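Local coordinates for Glucanase/chitosanase (Paenibacillus fukuinensis, PDB 4ZY9), which binds chitosan through this CBM32 carbohydrate-binding module, a beta-sandwich piece of a larger enzyme thought to hydrolyse chitosan and glucan chains, at residues 64-78 and 91-105. The protein carries 1 engineered substitution. Sequence-based numbering, arbitrary orientation. Where two conformers were deposited one is given.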
ATOM      1  N   LYS A  64      -2.349  -5.710  -5.357  1.00  4.79           N
ATOM      2  CA  LYS A  64      -3.606  -5.113  -5.840  1.00  5.02           C
ATOM      3  C   LYS A  64      -4.040  -3.989  -4.919  1.00  4.77           C
ATOM      4  O   LYS A  64      -4.139  -4.161  -3.667  1.00  6.64           O
ATOM      5  CB  LYS A  64      -4.686  -6.169  -5.984  1.00  6.00           C
ATOM      6  CG  LYS A  64      -5.931  -5.609  -6.611  1.00  8.45           C
ATOM      7  CD  LYS A  64      -7.055  -6.739  -6.679  1.00 11.82           C
ATOM      8  CE  LYS A  64      -8.476  -6.218  -6.795  1.00 15.74           C
ATOM      9  NZ  LYS A  64      -9.685  -7.028  -6.479  1.00 20.08           N
ATOM     10  N   LEU A  65      -4.302  -2.844  -5.471  1.00  4.88           N
ATOM     11  CA  LEU A  65      -4.801  -1.640  -4.776  1.00  5.13           C
ATOM     12  C   LEU A  65      -6.218  -1.319  -5.174  1.00  4.89           C
ATOM     13  O   LEU A  65      -6.500  -1.248  -6.433  1.00  7.16           O
ATOM     14  CB  LEU A  65      -3.950  -0.481  -5.034  1.00  5.85           C
ATOM     15  CG  LEU A  65      -2.433  -0.648  -4.731  1.00  6.17           C
ATOM     16  CD1 LEU A  65      -1.655   0.577  -5.131  1.00  6.73           C
ATOM     17  CD2 LEU A  65      -2.186  -0.906  -3.250  1.00  7.05           C
ATOM     18  N   ASN A  66      -7.118  -1.127  -4.252  1.00  5.60           N
ATOM     19  CA  ASN A  66      -8.449  -0.634  -4.536  0.50  4.95           C
ATOM     20  C   ASN A  66      -8.580   0.747  -3.956  1.00  4.97           C
ATOM     21  O   ASN A  66      -8.739   0.912  -2.727  1.00  4.81           O
ATOM     22  CB  ASN A  66      -9.475  -1.565  -3.957  0.50  4.92           C
ATOM     23  CG  ASN A  66     -10.923  -1.065  -4.173  0.50  5.21           C
ATOM     24  OD1 ASN A  66     -11.156  -0.131  -4.831  0.50  4.74           O
ATOM     25  ND2 ASN A  66     -11.868  -1.879  -3.662  0.50  5.97           N
ATOM     26  N   TRP A  67      -8.362   1.744  -4.785  1.00  5.18           N
ATOM     27  CA  TRP A  67      -8.399   3.135  -4.374  1.00  5.39           C
ATOM     28  C   TRP A  67      -9.706   3.709  -4.077  1.00  5.37           C
ATOM     29  O   TRP A  67     -10.688   3.410  -4.813  1.00  6.62           O
ATOM     30  CB  TRP A  67      -7.747   3.974  -5.469  1.00  5.50           C
ATOM     31  CG  TRP A  67      -6.274   3.759  -5.731  1.00  6.03           C
ATOM     32  CD1 TRP A  67      -5.723   3.096  -6.717  1.00  5.76           C
ATOM     33  CD2 TRP A  67      -5.189   4.334  -4.984  1.00  5.03           C
ATOM     34  NE1 TRP A  67      -4.369   3.140  -6.642  1.00  6.01           N
ATOM     35  CE2 TRP A  67      -4.029   3.866  -5.537  1.00  5.10           C
ATOM     36  CE3 TRP A  67      -5.061   5.108  -3.796  1.00  5.24           C
ATOM     37  CZ2 TRP A  67      -2.757   4.281  -5.069  1.00  5.48           C
ATOM     38  CZ3 TRP A  67      -3.849   5.502  -3.379  1.00  5.46           C
ATOM     39  CH2 TRP A  67      -2.712   5.057  -3.955  1.00  5.94           C
ATOM     40  N   GLU A  68      -9.806   4.573  -3.076  1.00  5.56           N
ATOM     41  CA  GLU A  68     -10.908   5.456  -2.974  1.00  5.64           C
ATOM     42  C   GLU A  68     -10.696   6.633  -3.988  1.00  5.95           C
ATOM     43  O   GLU A  68      -9.714   6.693  -4.654  1.00  5.49           O
ATOM     44  CB  GLU A  68     -11.045   5.854  -1.494  1.00  5.92           C
ATOM     45  CG  GLU A  68     -12.310   6.698  -1.073  1.00  7.00           C
ATOM     46  CD  GLU A  68     -12.073   8.171  -1.022  1.00  6.48           C
ATOM     47  OE1 GLU A  68     -10.954   8.693  -1.103  1.00  6.57           O
ATOM     48  OE2 GLU A  68     -13.123   8.879  -0.932  1.00  9.67           O
ATOM     49  N   ALA A  69     -11.664   7.557  -4.005  1.00  6.38           N
ATOM     50  CA  ALA A  69     -11.571   8.674  -4.948  1.00  6.17           C
ATOM     51  C   ALA A  69     -10.218   9.339  -4.832  1.00  6.40           C
ATOM     52  O   ALA A  69      -9.713   9.911  -5.789  1.00  6.49           O
ATOM     53  CB  ALA A  69     -12.686   9.672  -4.694  1.00  7.99           C
ATOM     54  N   ALA A  70      -9.669   9.444  -3.628  1.00  5.46           N
ATOM     55  CA  ALA A  70      -8.416  10.156  -3.391  1.00  5.72           C
ATOM     56  C   ALA A  70      -7.238   9.268  -3.751  1.00  5.04           C
ATOM     57  O   ALA A  70      -6.547   8.657  -2.815  1.00  5.52           O
ATOM     58  CB  ALA A  70      -8.408  10.656  -1.964  1.00  6.22           C
ATOM     59  N   TYR A  71      -7.023   9.060  -5.041  1.00  6.00           N
ATOM     60  CA  TYR A  71      -5.984   8.163  -5.496  1.00  5.90           C
ATOM     61  C   TYR A  71      -4.610   8.854  -5.738  1.00  5.33           C
ATOM     62  O   TYR A  71      -4.553  10.096  -5.834  1.00  6.02           O
ATOM     63  CB  TYR A  71      -6.451   7.433  -6.776  1.00  5.99           C
ATOM     64  CG  TYR A  71      -6.587   8.354  -8.011  1.00  6.74           C
ATOM     65  CD1 TYR A  71      -7.772   9.001  -8.249  1.00  8.06           C
ATOM     66  CD2 TYR A  71      -5.553   8.593  -8.862  1.00  6.87           C
ATOM     67  CE1 TYR A  71      -7.916   9.860  -9.331  1.00  9.03           C
ATOM     68  CE2 TYR A  71      -5.694   9.456  -9.933  1.00  7.20           C
ATOM     69  CZ  TYR A  71      -6.883  10.047 -10.155  1.00  7.82           C
ATOM     70  OH  TYR A  71      -7.019  10.867 -11.293  1.00 11.24           O
ATOM     71  N   ALA A  72      -3.552   8.040  -5.893  1.00  4.38           N
ATOM     72  CA  ALA A  72      -2.246   8.593  -6.234  1.00  5.08           C
ATOM     73  C   ALA A  72      -2.046   8.478  -7.722  1.00  5.45           C
ATOM     74  O   ALA A  72      -2.277   7.404  -8.286  1.00  5.94           O
ATOM     75  CB  ALA A  72      -1.155   7.800  -5.601  1.00  4.80           C
ATOM     76  N   SER A  73      -1.688   9.570  -8.395  1.00  5.50           N
ATOM     77  CA  SER A  73      -1.285   9.510  -9.769  1.00  6.75           C
ATOM     78  C   SER A  73       0.199   9.228  -9.930  1.00  6.05           C
ATOM     79  O   SER A  73       0.558   8.682 -10.977  1.00  7.49           O
ATOM     80  CB  SER A  73      -1.697  10.770 -10.520  1.00  8.18           C
ATOM     81  OG  SER A  73      -1.053  11.912 -10.032  1.00  9.77           O
ATOM     82  N   SER A  74       1.036   9.588  -8.937  1.00  5.06           N
ATOM     83  CA  SER A  74       2.377   9.125  -8.930  1.00  5.36           C
ATOM     84  C   SER A  74       2.595   8.278  -7.718  1.00  4.86           C
ATOM     85  O   SER A  74       2.365   8.857  -6.623  1.00  4.98           O
ATOM     86  CB  SER A  74       3.469  10.250  -9.005  1.00  4.75           C
ATOM     87  OG  SER A  74       3.425  10.920 -10.251  1.00  6.07           O
ATOM     88  N   TYR A  75       3.007   7.060  -7.844  1.00  4.39           N
ATOM     89  CA  TYR A  75       3.375   6.196  -6.678  1.00  4.38           C
ATOM     90  C   TYR A  75       4.275   5.158  -7.108  1.00  4.00           C
ATOM     91  O   TYR A  75       4.419   4.837  -8.345  1.00  4.93           O
ATOM     92  CB  TYR A  75       2.168   5.633  -5.998  1.00  4.41           C
ATOM     93  CG  TYR A  75       1.385   4.616  -6.849  1.00  5.17           C
ATOM     94  CD1 TYR A  75       1.650   3.264  -6.656  1.00  5.76           C
ATOM     95  CD2 TYR A  75       0.332   4.988  -7.657  1.00  4.79           C
ATOM     96  CE1 TYR A  75       0.950   2.309  -7.409  1.00  5.47           C
ATOM     97  CE2 TYR A  75      -0.439   4.014  -8.311  1.00  5.42           C
ATOM     98  CZ  TYR A  75      -0.088   2.698  -8.115  1.00  5.18           C
ATOM     99  OH  TYR A  75      -0.784   1.670  -8.770  1.00  7.00           O
ATOM    100  N   THR A  76       4.929   4.546  -6.144  1.00  4.25           N
ATOM    101  CA  THR A  76       5.706   3.322  -6.333  0.80  4.34           C
ATOM    102  C   THR A  76       5.189   2.239  -5.435  1.00  4.03           C
ATOM    103  O   THR A  76       4.538   2.515  -4.373  1.00  4.48           O
ATOM    104  CB  THR A  76       7.232   3.541  -6.014  0.80  4.49           C
ATOM    105  OG1 THR A  76       7.332   4.147  -4.721  0.80  4.04           O
ATOM    106  CG2 THR A  76       7.857   4.632  -7.003  0.80  5.58           C
ATOM    107  N   ILE A  77       5.472   1.032  -5.812  1.00  4.11           N
ATOM    108  CA  ILE A  77       5.377  -0.154  -4.947  0.80  4.73           C
ATOM    109  C   ILE A  77       6.764  -0.550  -4.573  1.00  4.35           C
ATOM    110  O   ILE A  77       7.623  -0.690  -5.475  1.00  5.36           O
ATOM    111  CB  ILE A  77       4.591  -1.327  -5.601  0.80  5.50           C
ATOM    112  CG1 ILE A  77       3.248  -0.904  -6.015  0.80  6.53           C
ATOM    113  CG2 ILE A  77       4.589  -2.517  -4.654  0.80  5.51           C
ATOM    114  CD1 ILE A  77       2.351  -0.523  -4.861  0.80  7.01           C
ATOM    115  N   GLN A  78       7.026  -0.734  -3.297  1.00  4.26           N
ATOM    116  CA  GLN A  78       8.375  -1.048  -2.807  1.00  4.55           C
ATOM    117  C   GLN A  78       8.353  -2.192  -1.868  1.00  4.78           C
ATOM    118  O   GLN A  78       7.323  -2.447  -1.193  1.00  5.41           O
ATOM    119  CB  GLN A  78       8.981   0.156  -2.123  1.00  6.00           C
ATOM    120  CG  GLN A  78       8.883   1.437  -2.933  1.00  7.41           C
ATOM    121  CD  GLN A  78       9.435   2.627  -2.215  1.00  9.78           C
ATOM    122  OE1 GLN A  78       9.544   2.582  -0.991  1.00 16.29           O
ATOM    123  NE2 GLN A  78       9.543   3.789  -2.891  1.00 12.39           N
ATOM    124  N   THR A  91      12.239  -0.485  -5.143  1.00  5.80           N
ATOM    125  CA  THR A  91      11.091  -0.248  -5.971  1.00  6.33           C
ATOM    126  C   THR A  91      10.852  -1.307  -6.978  1.00  5.76           C
ATOM    127  O   THR A  91      11.828  -1.697  -7.665  1.00  8.59           O
ATOM    128  CB  THR A  91      11.215   1.151  -6.642  1.00  6.01           C
ATOM    129  OG1 THR A  91      11.286   2.060  -5.535  1.00  7.54           O
ATOM    130  CG2 THR A  91      10.137   1.412  -7.621  1.00  7.11           C
ATOM    131  N   VAL A  92       9.671  -1.838  -7.039  1.00  5.36           N
ATOM    132  CA  VAL A  92       9.273  -2.859  -8.056  1.00  6.14           C
ATOM    133  C   VAL A  92       8.320  -2.347  -9.068  1.00  6.27           C
ATOM    134  O   VAL A  92       8.139  -3.074 -10.106  1.00  7.90           O
ATOM    135  CB  VAL A  92       8.783  -4.114  -7.334  1.00  6.90           C
ATOM    136  CG1 VAL A  92       9.845  -4.655  -6.456  1.00  8.33           C
ATOM    137  CG2 VAL A  92       7.465  -3.870  -6.627  1.00  7.80           C
ATOM    138  N   TYR A  93       7.767  -1.175  -8.883  1.00  5.72           N
ATOM    139  CA  TYR A  93       6.821  -0.644  -9.819  1.00  5.42           C
ATOM    140  C   TYR A  93       6.797   0.874  -9.653  1.00  5.65           C
ATOM    141  O   TYR A  93       6.778   1.302  -8.426  1.00  5.52           O
ATOM    142  CB  TYR A  93       5.392  -1.158  -9.645  1.00  5.85           C
ATOM    143  CG  TYR A  93       4.349  -0.507 -10.495  1.00  5.71           C
ATOM    144  CD1 TYR A  93       4.254  -0.883 -11.849  1.00  7.04           C
ATOM    145  CD2 TYR A  93       3.519   0.421 -10.043  1.00  6.83           C
ATOM    146  CE1 TYR A  93       3.318  -0.316 -12.652  1.00  7.35           C
ATOM    147  CE2 TYR A  93       2.528   1.009 -10.830  1.00  6.99           C
ATOM    148  CZ  TYR A  93       2.450   0.616 -12.170  1.00  6.60           C
ATOM    149  OH  TYR A  93       1.468   1.202 -12.984  1.00  8.58           O
ATOM    150  N   THR A  94       6.788   1.656 -10.670  1.00  6.10           N
ATOM    151  CA  THR A  94       6.644   3.051 -10.652  1.00  6.00           C
ATOM    152  C   THR A  94       5.576   3.561 -11.631  1.00  5.75           C
ATOM    153  O   THR A  94       5.604   3.071 -12.837  1.00  5.99           O
ATOM    154  CB  THR A  94       7.949   3.815 -10.971  1.00  7.23           C
ATOM    155  OG1 THR A  94       8.989   3.353 -10.155  1.00  7.40           O
ATOM    156  CG2 THR A  94       7.802   5.275 -10.984  1.00  6.61           C
ATOM    157  N   THR A  95       4.691   4.488 -11.304  1.00  5.80           N
ATOM    158  CA  THR A  95       3.879   5.154 -12.291  1.00  6.40           C
ATOM    159  C   THR A  95       3.830   6.588 -11.986  1.00  5.39           C
ATOM    160  O   THR A  95       3.968   7.041 -10.822  1.00  5.44           O
ATOM    161  CB  THR A  95       2.459   4.586 -12.341  1.00  6.82           C
ATOM    162  OG1 THR A  95       1.793   5.174 -13.412  1.00  7.48           O
ATOM    163  CG2 THR A  95       1.624   4.859 -11.026  1.00  6.61           C
ATOM    164  N   THR A  96       3.638   7.422 -13.033  1.00  6.49           N
ATOM    165  CA  THR A  96       3.257   8.787 -12.909  1.00  7.78           C
ATOM    166  C   THR A  96       1.936   9.090 -13.573  1.00  7.28           C
ATOM    167  O   THR A  96       1.558  10.240 -13.665  1.00  8.43           O
ATOM    168  CB  THR A  96       4.340   9.738 -13.435  1.00  8.05           C
ATOM    169  OG1 THR A  96       4.473   9.469 -14.864  1.00 10.81           O
ATOM    170  CG2 THR A  96       5.697   9.544 -12.660  1.00  8.42           C
ATOM    171  N   THR A  97       1.225   8.064 -13.960  1.00  7.42           N
ATOM    172  CA  THR A  97      -0.048   8.170 -14.677  1.00  7.93           C
ATOM    173  C   THR A  97      -1.100   7.339 -14.040  1.00  7.50           C
ATOM    174  O   THR A  97      -2.028   6.782 -14.691  1.00  9.10           O
ATOM    175  CB  THR A  97       0.136   7.770 -16.160  1.00  9.22           C
ATOM    176  OG1 THR A  97       0.642   6.477 -16.220  1.00  9.87           O
ATOM    177  CG2 THR A  97       1.030   8.824 -16.841  1.00 10.99           C
ATOM    178  N   GLY A  98      -1.067   7.183 -12.697  1.00  7.08           N
ATOM    179  CA  GLY A  98      -2.081   6.377 -12.020  1.00  6.44           C
ATOM    180  C   GLY A  98      -3.441   7.047 -12.262  1.00  7.49           C
ATOM    181  O   GLY A  98      -3.528   8.251 -12.289  1.00  8.65           O
ATOM    182  N   ASP A  99      -4.443   6.192 -12.272  1.00  7.60           N
ATOM    183  CA  ASP A  99      -5.780   6.576 -12.622  1.00  8.52           C
ATOM    184  C   ASP A  99      -6.791   6.144 -11.597  1.00  8.72           C
ATOM    185  O   ASP A  99      -7.979   6.268 -11.832  1.00  8.62           O
ATOM    186  CB  ASP A  99      -6.194   6.039 -14.020  1.00 11.08           C
ATOM    187  CG  ASP A  99      -6.284   4.525 -14.048  1.00 11.35           C
ATOM    188  OD1 ASP A  99      -5.952   3.801 -13.155  1.00 12.50           O
ATOM    189  OD2 ASP A  99      -6.726   3.943 -15.131  1.00 18.37           O
ATOM    190  N   GLY A 100      -6.407   5.657 -10.421  1.00  7.25           N
ATOM    191  CA  GLY A 100      -7.302   5.269  -9.392  1.00  7.78           C
ATOM    192  C   GLY A 100      -8.045   3.972  -9.682  1.00  7.94           C
ATOM    193  O   GLY A 100      -7.619   3.155 -10.483  1.00  9.03           O
ATOM    194  N   GLY A 101      -9.153   3.845  -9.033  1.00  7.17           N
ATOM    195  CA  GLY A 101      -9.914   2.620  -9.136  1.00  8.01           C
ATOM    196  C   GLY A 101      -9.172   1.434  -8.669  1.00  7.94           C
ATOM    197  O   GLY A 101      -8.506   1.476  -7.629  1.00  9.62           O
ATOM    198  N   ILE A 102      -9.182   0.336  -9.432  1.00  7.26           N
ATOM    199  CA  ILE A 102      -8.310  -0.817  -9.101  1.00  6.79           C
ATOM    200  C   ILE A 102      -7.042  -0.695  -9.857  1.00  6.40           C
ATOM    201  O   ILE A 102      -7.093  -0.336 -11.128  1.00  7.61           O
ATOM    202  CB  ILE A 102      -9.064  -2.138  -9.501  1.00  8.17           C
ATOM    203  CG1 ILE A 102     -10.348  -2.266  -8.693  1.00 10.93           C
ATOM    204  CG2 ILE A 102      -8.159  -3.295  -9.360  1.00  8.35           C
ATOM    205  CD1 ILE A 102     -11.359  -3.289  -9.159  1.00 13.90           C
ATOM    206  N   ASP A 103      -5.904  -0.888  -9.201  1.00  6.08           N
ATOM    207  CA  ASP A 103      -4.584  -1.022  -9.805  1.00  6.36           C
ATOM    208  C   ASP A 103      -4.124  -2.375  -9.456  1.00  6.22           C
ATOM    209  O   ASP A 103      -4.215  -2.760  -8.277  1.00  9.34           O
ATOM    210  CB  ASP A 103      -3.611   0.012  -9.321  1.00  6.19           C
ATOM    211  CG  ASP A 103      -3.898   1.394  -9.842  1.00  6.54           C
ATOM    212  OD1 ASP A 103      -4.739   1.568 -10.767  1.00  8.38           O
ATOM    213  OD2 ASP A 103      -3.278   2.329  -9.228  1.00  6.45           O
ATOM    214  N   ASP A 104      -3.657  -3.199 -10.342  1.00  6.49           N
ATOM    215  CA  ASP A 104      -3.224  -4.583 -10.023  1.00  6.37           C
ATOM    216  C   ASP A 104      -1.909  -4.795 -10.743  1.00  6.86           C
ATOM    217  O   ASP A 104      -1.924  -4.662 -12.035  1.00  8.11           O
ATOM    218  CB  ASP A 104      -4.346  -5.545 -10.388  1.00  7.14           C
ATOM    219  CG  ASP A 104      -4.154  -6.925  -9.864  1.00  7.09           C
ATOM    220  OD1 ASP A 104      -3.054  -7.330  -9.525  1.00  8.07           O
ATOM    221  OD2 ASP A 104      -5.098  -7.670  -9.946  1.00  8.25           O
ATOM    222  N   ILE A 105      -0.833  -5.033 -10.050  1.00  6.40           N
ATOM    223  CA  ILE A 105       0.519  -5.006 -10.549  1.00  7.37           C
ATOM    224  C   ILE A 105       1.235  -6.250 -10.230  1.00  5.88           C
ATOM    225  O   ILE A 105       1.261  -6.675  -9.093  1.00  6.10           O
ATOM    226  CB  ILE A 105       1.317  -3.816  -9.937  1.00 10.42           C
ATOM    227  CG1 ILE A 105       0.576  -2.478 -10.089  1.00 11.88           C
ATOM    228  CG2 ILE A 105       2.742  -3.768 -10.453  1.00 13.63           C
ATOM    229  CD1 ILE A 105       0.457  -1.686  -8.816  1.00 13.03           C
TER
HETATM  230  O   HOH W   1     -10.142   5.928  -7.319  1.00  9.25           O
HETATM  231  O   HOH W   2      -3.842   5.194  -9.311  1.00  8.08           O
HETATM  232  O   HOH W   3       1.298  12.074 -11.446  1.00  8.93           O
HETATM  233  O   HOH W   4      -0.739   1.892 -11.657  1.00 13.02           O
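The Y75 ring is sandwiched: T95 CG2 lies over one face, 3.9 Å from the Y75 ring centroid in a CH-pi contact, W67 CZ2 over the other, while D103 OD2 and I105 CD1 come to its edge. At the edge of the W67 indole stands the D103 carboxylate, and Y71 CB and A72 N lie over the rim of one indole face; the Y71 ring in turn rests a face on the backbone of D99 and G100. I105 CG1 sits over the centre of the Y93 ring. With chi1 67°, Y75 CG is wedged between its backbone N and carbonyl carbon, and the ring carries Y75 OH across the sandwich to D103 OD2 (2.6 Å). W67 NE1 donates to the same D103 OD2 at 2.9 Å, from the opposite face of the carboxylate, its indole plane turned 72° against it. Water 2 adds a third bond and ties OD2 to A72 O and G100 N; water 4 links the hydroxyls of Y75 and Y93. A phenylalanine at Y75 would probably leave D103 OD2 without its short hydroxyl bond and water 4 without one of its two tyrosine partners. Antiparallel pairing frames the cluster in both sheets: L65 N meets D103 O at 2.8 Å in one, T95 N meets Y75 O at 3.0 Å in the other, where V92 and Y93 form a classic bulge opposite I77. Three donors converging on one oxygen of D103 would favour a charged carboxylate; W67 NE1 holds it within its own sheet, while Y75 OH ties it to the facing sheet of this galactose-binding-like beta-sandwich.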